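Local coordinates for protein homoprotocatechuate 2,3-dioxygenase (Brevibacterium fuscum, PDB 4Z6M) that catalyses the extradiol ring cleavage of homoprotocatechuate with molecular oxygen at a single iron(II) centre, inserting both oxygen atoms into the ring-opened product, at residues V36-L41 / G233-S238; L116-P121 / Y126-E131; R243-H248 / F254-L259. The protein carries 1 engineered substitution. One frame throughout, in Å; residues are numbered along the deposited sequence.

Interaction 1: residues V36-L41 / G233-S238; sequences VDVLGL and GALRIS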
loop_
_atom_site.group_PDB
_atom_site.type_symbol
_atom_site.label_atom_id
_atom_site.label_comp_id
_atom_site.label_asym_id
_atom_site.label_seq_id
_atom_site.Cartn_x
_atom_site.Cartn_y
_atom_site.Cartn_z
ATOM N N VAL A 36 -2.152 -18.220 15.989
ATOM C CA VAL A 36 -0.893 -18.540 15.329
ATOM C C VAL A 36 -1.135 -18.774 13.849
ATOM O O VAL A 36 -0.514 -18.115 13.012
ATOM C CB VAL A 36 -0.174 -19.750 15.979
ATOM C CG1 VAL A 36 1.118 -20.078 15.236
ATOM C CG2 VAL A 36 0.131 -19.447 17.434
ATOM N N ASP A 37 -1.978 -19.730 13.490
ATOM C CA ASP A 37 -2.095 -20.083 12.076
ATOM C C ASP A 37 -2.854 -19.045 11.279
ATOM O O ASP A 37 -2.417 -18.682 10.186
ATOM C CB ASP A 37 -2.681 -21.474 11.876
ATOM C CG ASP A 37 -1.814 -22.531 12.488
ATOM O OD1 ASP A 37 -0.575 -22.405 12.390
ATOM O OD2 ASP A 37 -2.361 -23.467 13.050
ATOM N N VAL A 38 -3.969 -18.547 11.812
ATOM C CA VAL A 38 -4.710 -17.518 11.075
ATOM C C VAL A 38 -4.032 -16.168 11.192
ATOM O O VAL A 38 -3.713 -15.564 10.168
ATOM C CB VAL A 38 -6.192 -17.441 11.476
ATOM C CG1 VAL A 38 -6.911 -16.345 10.702
ATOM C CG2 VAL A 38 -6.866 -18.805 11.283
ATOM N N LEU A 39 -3.748 -15.732 12.412
ATOM C CA LEU A 39 -3.264 -14.362 12.631
ATOM C C LEU A 39 -1.750 -14.197 12.594
ATOM O O LEU A 39 -1.268 -13.079 12.504
ATOM C CB LEU A 39 -3.831 -13.776 13.917
ATOM C CG LEU A 39 -5.355 -13.580 13.917
ATOM C CD1 LEU A 39 -5.699 -12.916 15.244
ATOM C CD2 LEU A 39 -5.831 -12.737 12.739
ATOM N N GLY A 40 -0.994 -15.283 12.723
ATOM C CA GLY A 40 0.450 -15.200 12.548
ATOM C C GLY A 40 1.234 -14.658 13.736
ATOM O O GLY A 40 2.412 -14.299 13.589
ATOM N N LEU A 41 0.641 -14.608 14.927
ATOM C CA LEU A 41 1.413 -14.186 16.090
ATOM C C LEU A 41 2.530 -15.202 16.372
ATOM O O LEU A 41 2.446 -16.361 15.961
ATOM C CB LEU A 41 0.513 -14.027 17.317
ATOM C CG LEU A 41 -0.338 -12.742 17.300
ATOM C CD1 LEU A 41 -1.457 -12.851 18.320
ATOM C CD2 LEU A 41 0.479 -11.478 17.552
ATOM N N GLY A 233 -11.818 -14.909 4.464
ATOM C CA GLY A 233 -12.685 -15.377 3.385
ATOM C C GLY A 233 -12.184 -16.690 2.789
ATOM O O GLY A 233 -12.956 -17.638 2.564
ATOM N N ALA A 234 -10.884 -16.768 2.499
ATOM C CA ALA A 234 -10.344 -17.998 1.913
ATOM C C ALA A 234 -10.488 -19.202 2.824
ATOM O O ALA A 234 -10.665 -20.321 2.335
ATOM C CB ALA A 234 -8.882 -17.784 1.548
ATOM N N LEU A 235 -10.369 -18.984 4.125
ATOM C CA LEU A 235 -10.562 -20.049 5.117
ATOM C C LEU A 235 -12.034 -20.317 5.391
ATOM O O LEU A 235 -12.358 -21.189 6.222
ATOM C CB LEU A 235 -9.834 -19.673 6.418
ATOM C CG LEU A 235 -8.303 -19.662 6.298
ATOM C CD1 LEU A 235 -7.672 -19.081 7.553
ATOM C CD2 LEU A 235 -7.753 -21.050 6.047
ATOM N N ARG A 236 -12.931 -19.561 4.730
ATOM C CA ARG A 236 -14.381 -19.725 4.894
ATOM C C ARG A 236 -14.789 -19.549 6.350
ATOM O O ARG A 236 -15.654 -20.269 6.873
ATOM C CB ARG A 236 -14.857 -21.053 4.271
ATOM C CG ARG A 236 -14.931 -20.982 2.751
ATOM C CD ARG A 236 -16.192 -20.311 2.279
ATOM N NE ARG A 236 -16.207 -20.058 0.849
ATOM C CZ ARG A 236 -17.233 -19.485 0.231
ATOM N NH1 ARG A 236 -18.327 -19.194 0.928
ATOM N NH2 ARG A 236 -17.188 -19.202 -1.062
ATOM N N ILE A 237 -14.193 -18.526 6.972
ATOM C CA ILE A 237 -14.519 -18.115 8.342
ATOM C C ILE A 237 -14.877 -16.619 8.382
ATOM O O ILE A 237 -14.647 -15.935 9.382
ATOM C CB ILE A 237 -13.410 -18.485 9.372
ATOM C CG1 ILE A 237 -12.055 -17.865 8.990
ATOM C CG2 ILE A 237 -13.274 -19.995 9.516
ATOM C CD1 ILE A 237 -10.979 -18.116 10.039
ATOM N N SER A 238 -15.467 -16.128 7.299
ATOM C CA SER A 238 -15.868 -14.717 7.233
ATOM C C SER A 238 -16.937 -14.384 8.268
ATOM O O SER A 238 -17.119 -13.214 8.609
ATOM C CB SER A 238 -16.343 -14.316 5.833
ATOM O OG SER A 238 -17.447 -15.109 5.418
#
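Val38 meets Leu235 and Ile237 in a small apolar contact at the protein surface. It joins the C-terminal end of helix 28-38 to the turn that follows helix 222-234. No hydrogen bond links the two segments, and they bury little area together. One methyl does the work on the first side. Val38 CG2 lies 3.8 Å from Leu235 CD1. It sits 4.4 Å from Ile237 CD1, a looser touch. Val38 has CG1 opposite its backbone N (chi1 179°), which leaves CG2 opposite the carbonyl carbon and facing the ends of Leu235 and Ile237. Val38 and Leu235 run past one another from opposing sides, so their methyls meet alongside. Ile237 reaches over with an extended CG1-CD1 arm (chi2 175°). The backbones stay well apart: the nearest CA atoms, those of Val38 and Leu235, are 8.7 Å from each other. The chain holds two regions of the glyoxalase/bleomycin-resistance/dioxygenase superfamily, a family built from beta-alpha-beta-beta-beta units, and the contact joins one to the other. It thus bridges two distant parts of the sequence at helix ends. Arg236 takes a positive phi and closes helix 222-234 with a Schellman motif, in which Arg236 N bonds to Gly233 O at 2.9 Å. Gly40, also with positive phi, is where the chain leaves helical geometry past Val38, with a weak bond from Gly40 N to Val36 O. Lys231 NZ adds a polar link beside the methyls, bonding to the backbone oxygens of Asp37 and Val38. Beyond the turn, Arg236 forms a salt bridge to Asp289 of the second subunit.

Interaction 2: residues L116-P121 / Y126-E131; sequences LRVEDP and YEFFFE
Val118 packs against Tyr126 while Arg117 pairs with Glu127 on the other face of the same two antiparallel strands. The packing is close around Val118. Its CG2 methyl lies 3.8 Å from Tyr126 CB and also comes to the edge of the Phe128 ring. Leu116 touches that ring more loosely. Backbone bonds hold the strands together: Leu116 N to Phe128 O is 2.9 Å and nearly straight, whereas Tyr126 N to Val118 O is longer, at 3.1 Å, and more bent. On the opposite face Arg117 NE donates to Glu127 OE1 at 2.7 Å. The oxygen lies in the guanidinium plane but is met on its anti side, 31° out of the carboxylate plane. Glu127 reaches it with an extended chain, CG opposite the backbone N. Its other oxygen bonds to Tyr20 OH, and Arg117 NH2 has a second salt bridge, to Glu22. These two segments form a beta hairpin within the first glyoxalase-type region, and helix 84-96 covers the face of Leu116 and Val118. Near the turn direct contact thins out and becomes polar. Asp120 OD2 stands 3.6 Å above the centre of the Tyr126 ring, and a water between the groups donates to it and, weakly, to Tyr126 OH. Tyr169 also bonds Asp120, and Gln158 bonds Tyr126. Past Phe129 the chain runs on to the exposed Glu131, whose OE1 bonds to Asp114 N.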
loop_
_atom_site.group_PDB
_atom_site.type_symbol
_atom_site.label_atom_id
_atom_site.label_comp_id
_atom_site.label_asym_id
_atom_site.label_seq_id
_atom_site.Cartn_x
_atom_site.Cartn_y
_atom_site.Cartn_z
ATOM N N LEU A 116 2.274 -7.001 40.353
ATOM C CA LEU A 116 1.102 -6.748 41.192
ATOM C C LEU A 116 -0.144 -6.929 40.348
ATOM O O LEU A 116 -0.291 -6.253 39.323
ATOM C CB LEU A 116 1.151 -5.322 41.716
ATOM C CG LEU A 116 -0.050 -4.913 42.573
ATOM C CD1 LEU A 116 0.120 -5.490 43.969
ATOM C CD2 LEU A 116 -0.202 -3.413 42.593
ATOM N N ARG A 117 -1.057 -7.781 40.800
ATOM C CA ARG A 117 -2.396 -7.803 40.246
ATOM C C ARG A 117 -3.372 -7.225 41.235
ATOM O O ARG A 117 -3.203 -7.373 42.462
ATOM C CB ARG A 117 -2.798 -9.212 39.827
ATOM C CG ARG A 117 -2.054 -9.637 38.570
ATOM C CD ARG A 117 -2.526 -10.952 37.987
ATOM N NE ARG A 117 -1.742 -11.254 36.794
ATOM C CZ ARG A 117 -2.001 -12.236 35.933
ATOM N NH1 ARG A 117 -3.018 -13.066 36.123
ATOM N NH2 ARG A 117 -1.226 -12.387 34.858
ATOM N N VAL A 118 -4.380 -6.541 40.691
ATOM C CA VAL A 118 -5.373 -5.857 41.509
ATOM C C VAL A 118 -6.750 -6.091 40.930
ATOM O O VAL A 118 -6.892 -6.258 39.724
ATOM C CB VAL A 118 -5.087 -4.359 41.642
ATOM C CG1 VAL A 118 -3.670 -4.116 42.103
ATOM C CG2 VAL A 118 -5.325 -3.626 40.345
ATOM N N GLU A 119 -7.758 -6.140 41.801
ATOM C CA GLU A 119 -9.146 -5.962 41.389
ATOM C C GLU A 119 -9.472 -4.484 41.492
ATOM O O GLU A 119 -9.638 -3.950 42.594
ATOM C CB GLU A 119 -10.091 -6.775 42.284
ATOM C CG GLU A 119 -9.934 -8.263 42.111
ATOM C CD GLU A 119 -10.699 -9.099 43.138
ATOM O OE1 GLU A 119 -11.592 -8.551 43.838
ATOM O OE2 GLU A 119 -10.386 -10.315 43.241
ATOM N N ASP A 120 -9.506 -3.806 40.348
ATOM C CA ASP A 120 -9.501 -2.345 40.372
ATOM C C ASP A 120 -10.910 -1.830 40.691
ATOM O O ASP A 120 -11.861 -2.632 40.813
ATOM C CB ASP A 120 -8.872 -1.764 39.102
ATOM C CG ASP A 120 -9.855 -1.478 37.980
ATOM O OD1 ASP A 120 -11.000 -1.988 37.920
ATOM O OD2 ASP A 120 -9.416 -0.707 37.090
ATOM N N PRO A 121 -11.055 -0.511 40.883
ATOM C CA PRO A 121 -12.370 0.027 41.296
ATOM C C PRO A 121 -13.537 -0.218 40.326
ATOM O O PRO A 121 -14.714 -0.090 40.716
ATOM C CB PRO A 121 -12.101 1.520 41.426
ATOM C CG PRO A 121 -10.650 1.628 41.707
ATOM C CD PRO A 121 -10.013 0.528 40.927
ATOM N N TYR A 126 -6.288 -5.746 36.730
ATOM C CA TYR A 126 -5.108 -5.065 36.199
ATOM C C TYR A 126 -3.842 -5.707 36.748
ATOM O O TYR A 126 -3.798 -6.080 37.921
ATOM C CB TYR A 126 -5.120 -3.589 36.580
ATOM C CG TYR A 126 -5.911 -2.630 35.704
ATOM C CD1 TYR A 126 -6.799 -3.052 34.716
ATOM C CD2 TYR A 126 -5.696 -1.272 35.840
ATOM C CE1 TYR A 126 -7.447 -2.123 33.892
ATOM C CE2 TYR A 126 -6.344 -0.345 35.032
ATOM C CZ TYR A 126 -7.225 -0.773 34.064
ATOM O OH TYR A 126 -7.829 0.147 33.241
ATOM N N GLU A 127 -2.797 -5.802 35.907
ATOM C CA GLU A 127 -1.456 -6.125 36.386
ATOM C C GLU A 127 -0.503 -4.961 36.100
ATOM O O GLU A 127 -0.588 -4.340 35.047
ATOM C CB GLU A 127 -0.896 -7.395 35.730
ATOM C CG GLU A 127 0.491 -7.772 36.260
ATOM C CD GLU A 127 1.045 -9.051 35.657
ATOM O OE1 GLU A 127 0.660 -10.167 36.129
ATOM O OE2 GLU A 127 1.851 -8.939 34.705
ATOM N N PHE A 128 0.402 -4.708 37.034
ATOM C CA PHE A 128 1.516 -3.794 36.860
ATOM C C PHE A 128 2.802 -4.553 37.114
ATOM O O PHE A 128 2.941 -5.268 38.119
ATOM C CB PHE A 128 1.396 -2.637 37.833
ATOM C CG PHE A 128 0.128 -1.862 37.663
ATOM C CD1 PHE A 128 0.054 -0.854 36.717
ATOM C CD2 PHE A 128 -1.019 -2.215 38.362
ATOM C CE1 PHE A 128 -1.127 -0.170 36.502
ATOM C CE2 PHE A 128 -2.205 -1.531 38.158
ATOM C CZ PHE A 128 -2.256 -0.505 37.232
ATOM N N PHE A 129 3.747 -4.394 36.197
ATOM C CA PHE A 129 5.051 -5.070 36.312
ATOM C C PHE A 129 6.100 -4.194 35.632
ATOM O O PHE A 129 5.754 -3.412 34.730
ATOM C CB PHE A 129 5.018 -6.458 35.664
ATOM C CG PHE A 129 4.995 -6.409 34.157
ATOM C CD1 PHE A 129 3.797 -6.293 33.484
ATOM C CD2 PHE A 129 6.186 -6.377 33.427
ATOM C CE1 PHE A 129 3.777 -6.168 32.103
ATOM C CE2 PHE A 129 6.165 -6.266 32.043
ATOM C CZ PHE A 129 4.965 -6.165 31.385
ATOM N N PHE A 130 7.354 -4.343 36.059
ATOM C CA PHE A 130 8.511 -3.842 35.309
ATOM C C PHE A 130 9.330 -4.995 34.702
ATOM O O PHE A 130 9.577 -5.018 33.485
ATOM C CB PHE A 130 9.419 -2.969 36.174
ATOM C CG PHE A 130 10.699 -2.628 35.489
ATOM C CD1 PHE A 130 10.732 -1.632 34.537
ATOM C CD2 PHE A 130 11.841 -3.385 35.719
ATOM C CE1 PHE A 130 11.901 -1.359 33.859
ATOM C CE2 PHE A 130 13.014 -3.108 35.063
ATOM C CZ PHE A 130 13.042 -2.101 34.125
ATOM N N GLU A 131 9.739 -5.957 35.534
ATOM C CA GLU A 131 10.643 -7.023 35.093
ATOM C C GLU A 131 9.975 -7.944 34.077
ATOM O O GLU A 131 8.884 -8.444 34.295
ATOM C CB GLU A 131 11.111 -7.882 36.285
ATOM C CG GLU A 131 11.836 -7.130 37.400
ATOM C CD GLU A 131 12.144 -7.959 38.648
ATOM O OE1 GLU A 131 11.522 -9.041 38.929
ATOM O OE2 GLU A 131 13.049 -7.477 39.372
HETATM O O HOH W 1 -10.260 0.204 34.696
#

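Interaction 3: residues R243-H248 / F254-L259; sequences RGPGRH and FYLYIL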
loop_
_atom_site.group_PDB
_atom_site.type_symbol
_atom_site.label_atom_id
_atom_site.label_comp_id
_atom_site.label_asym_id
_atom_site.label_seq_id
_atom_site.Cartn_x
_atom_site.Cartn_y
_atom_site.Cartn_z
ATOM N N ARG A 243 -16.997 -6.828 12.232
ATOM C CA ARG A 243 -17.275 -5.449 11.836
ATOM C C ARG A 243 -16.047 -4.894 11.154
ATOM O O ARG A 243 -14.935 -4.998 11.682
ATOM C CB ARG A 243 -17.589 -4.609 13.068
ATOM C CG ARG A 243 -17.749 -3.122 12.809
ATOM C CD ARG A 243 -18.028 -2.312 14.061
ATOM N NE ARG A 243 -17.773 -0.921 13.724
ATOM C CZ ARG A 243 -17.243 -0.006 14.529
ATOM N NH1 ARG A 243 -17.103 -0.239 15.822
ATOM N NH2 ARG A 243 -16.917 1.166 14.025
ATOM N N GLY A 244 -16.259 -4.257 10.016
ATOM C CA GLY A 244 -15.180 -3.605 9.285
ATOM C C GLY A 244 -14.880 -4.338 7.985
ATOM O O GLY A 244 -15.669 -5.170 7.518
ATOM N N PRO A 245 -13.749 -4.012 7.365
ATOM C CA PRO A 245 -12.791 -3.004 7.791
ATOM C C PRO A 245 -13.337 -1.580 7.593
ATOM O O PRO A 245 -14.272 -1.372 6.833
ATOM C CB PRO A 245 -11.595 -3.262 6.888
ATOM C CG PRO A 245 -12.204 -3.771 5.637
ATOM C CD PRO A 245 -13.406 -4.570 6.062
ATOM N N GLY A 246 -12.779 -0.628 8.320
ATOM C CA GLY A 246 -13.195 0.756 8.168
ATOM C C GLY A 246 -12.114 1.722 8.562
ATOM O O GLY A 246 -11.007 1.352 8.922
ATOM N N ARG A 247 -12.496 2.994 8.501
ATOM C CA ARG A 247 -11.746 4.082 9.107
ATOM C C ARG A 247 -12.552 4.546 10.306
ATOM O O ARG A 247 -13.724 4.855 10.164
ATOM C CB ARG A 247 -11.604 5.223 8.086
ATOM C CG ARG A 247 -11.062 6.516 8.649
ATOM C CD ARG A 247 -9.570 6.462 8.852
ATOM N NE ARG A 247 -8.847 6.363 7.576
ATOM C CZ ARG A 247 -7.534 6.192 7.471
ATOM N NH1 ARG A 247 -6.775 6.084 8.568
ATOM N NH2 ARG A 247 -6.973 6.136 6.274
ATOM N N HIS A 248 -11.914 4.665 11.469
ATOM C CA HIS A 248 -12.585 5.230 12.643
ATOM C C HIS A 248 -12.655 6.752 12.498
ATOM O O HIS A 248 -11.752 7.375 11.936
ATOM C CB HIS A 248 -11.792 4.942 13.890
ATOM C CG HIS A 248 -11.933 3.565 14.439
ATOM N ND1 HIS A 248 -13.154 2.965 14.687
ATOM C CD2 HIS A 248 -10.987 2.685 14.860
ATOM C CE1 HIS A 248 -12.942 1.773 15.232
ATOM N NE2 HIS A 248 -11.640 1.594 15.361
ATOM N N PHE A 254 -7.345 3.072 10.819
ATOM C CA PHE A 254 -7.969 2.052 9.977
ATOM C C PHE A 254 -8.132 0.800 10.879
ATOM O O PHE A 254 -7.252 0.524 11.693
ATOM C CB PHE A 254 -7.075 1.793 8.761
ATOM C CG PHE A 254 -7.734 1.046 7.638
ATOM C CD1 PHE A 254 -8.461 1.713 6.696
ATOM C CD2 PHE A 254 -7.593 -0.320 7.510
ATOM C CE1 PHE A 254 -9.055 1.030 5.659
ATOM C CE2 PHE A 254 -8.203 -1.005 6.489
ATOM C CZ PHE A 254 -8.932 -0.319 5.560
ATOM N N TYR A 255 -9.241 0.078 10.753
ATOM C CA TYR A 255 -9.595 -0.928 11.749
ATOM C C TYR A 255 -10.337 -2.119 11.178
ATOM O O TYR A 255 -10.910 -2.071 10.073
ATOM C CB TYR A 255 -10.465 -0.285 12.843
ATOM C CG TYR A 255 -11.893 -0.012 12.423
ATOM C CD1 TYR A 255 -12.859 -0.984 12.515
ATOM C CD2 TYR A 255 -12.285 1.232 11.916
ATOM C CE1 TYR A 255 -14.166 -0.763 12.125
ATOM C CE2 TYR A 255 -13.593 1.468 11.528
ATOM C CZ TYR A 255 -14.535 0.468 11.617
ATOM O OH TYR A 255 -15.849 0.706 11.268
ATOM N N LEU A 256 -10.382 -3.161 12.014
ATOM C CA LEU A 256 -11.125 -4.381 11.751
ATOM C C LEU A 256 -11.420 -5.038 13.089
ATOM O O LEU A 256 -10.547 -5.029 13.951
ATOM C CB LEU A 256 -10.290 -5.348 10.903
ATOM C CG LEU A 256 -10.922 -6.708 10.569
ATOM C CD1 LEU A 256 -12.151 -6.554 9.692
ATOM C CD2 LEU A 256 -9.885 -7.625 9.974
ATOM N N TYR A 257 -12.617 -5.600 13.278
ATOM C CA TYR A 257 -12.890 -6.418 14.464
ATOM C C TYR A 257 -13.222 -7.854 14.064
ATOM O O TYR A 257 -14.082 -8.081 13.214
ATOM C CB TYR A 257 -14.054 -5.854 15.290
ATOM C CG TYR A 257 -13.809 -4.449 15.786
ATOM C CD1 TYR A 257 -13.124 -4.186 16.973
ATOM C CD2 TYR A 257 -14.243 -3.356 15.028
ATOM C CE1 TYR A 257 -12.917 -2.892 17.410
ATOM C CE2 TYR A 257 -14.027 -2.082 15.452
ATOM C CZ TYR A 257 -13.367 -1.849 16.637
ATOM O OH TYR A 257 -13.177 -0.560 17.011
ATOM N N ILE A 258 -12.538 -8.805 14.697
ATOM C CA ILE A 258 -12.739 -10.208 14.459
ATOM C C ILE A 258 -12.970 -10.910 15.799
ATOM O O ILE A 258 -12.686 -10.353 16.874
ATOM C CB ILE A 258 -11.562 -10.832 13.665
ATOM C CG1 ILE A 258 -10.267 -10.733 14.452
ATOM C CG2 ILE A 258 -11.442 -10.150 12.297
ATOM C CD1 ILE A 258 -9.051 -11.271 13.741
ATOM N N LEU A 259 -13.454 -12.139 15.716
ATOM C CA LEU A 259 -13.825 -12.912 16.912
ATOM C C LEU A 259 -13.016 -14.203 17.001
ATOM O O LEU A 259 -13.031 -14.983 16.075
ATOM C CB LEU A 259 -15.321 -13.242 16.914
ATOM C CG LEU A 259 -16.244 -12.031 16.846
ATOM C CD1 LEU A 259 -17.654 -12.500 16.632
ATOM C CD2 LEU A 259 -16.131 -11.146 18.073
HETATM O O HOH W 2 -18.852 -0.203 11.189
#
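His248 lies flat on the Tyr255 ring in an offset stack, with centroids 3.8 Å apart and planes 13° from parallel. Gly246 covers the opposite face of Tyr255: its CA is 3.9 Å from the ring centroid, a CH-pi contact. Tyr255 stands up between them because its CG sits between the backbone N and carbonyl carbon (chi1 75°). Arg243 runs out extended alongside Tyr257, in the same direction. Tyr257 CE2 lies over one face of the guanidinium, 3.6 Å from Arg243 NH1. The Arg243 side chain crosses that of Tyr255 at about a right angle, the flat groups turned 61° from each other. There Arg243 NH2 gives a weak bond of 3.0 Å to Tyr255 OH. A water joins Arg243 NE to that hydroxyl, which also bonds to Asp294. His248 meets Tyr257 rim to rim. His248 NE2 is bonded to the iron ligand Glu267 and His248 ND1 to the backbone oxygen of Arg293. The side chain of Tyr257 lies about 4 Å from the iron(II) ion and edge-to-face with the ligand His214, so this aromatic cluster borders the metal site. A beta bulge lies between Arg243 and Gly246, with a cis peptide before Pro245. On the hairpin's other face, Gly246 O lies over one face of the Phe254 ring. Strand 244-247 is outermost in its sheet within the chain; strand 254-259 lies between it and strand 265-270, while Leu256 packs on helix 222-234.

In the fold
Interaction 1 is a surface contact of three apolar side chains, whereas interactions 2 and 3 are buried beta hairpins tied by backbone hydrogen bonds. The hairpins lie in different superfamily regions, on opposite sides of the chain's centre, about 17 Å apart at their nearest atoms. Interaction 2 adds an internal salt bridge. Interaction 3 relies on stacked rings that border the iron site and an arginine laid against a tyrosine. Interaction 2 falls within the long span of chain that interaction 1 brings together. Interactions 1 and 3 touch directly, Leu39 CD2 lying 3.7 Å from Ile258 CD1. Helix 222-234 serves both, and both also reach the second subunit.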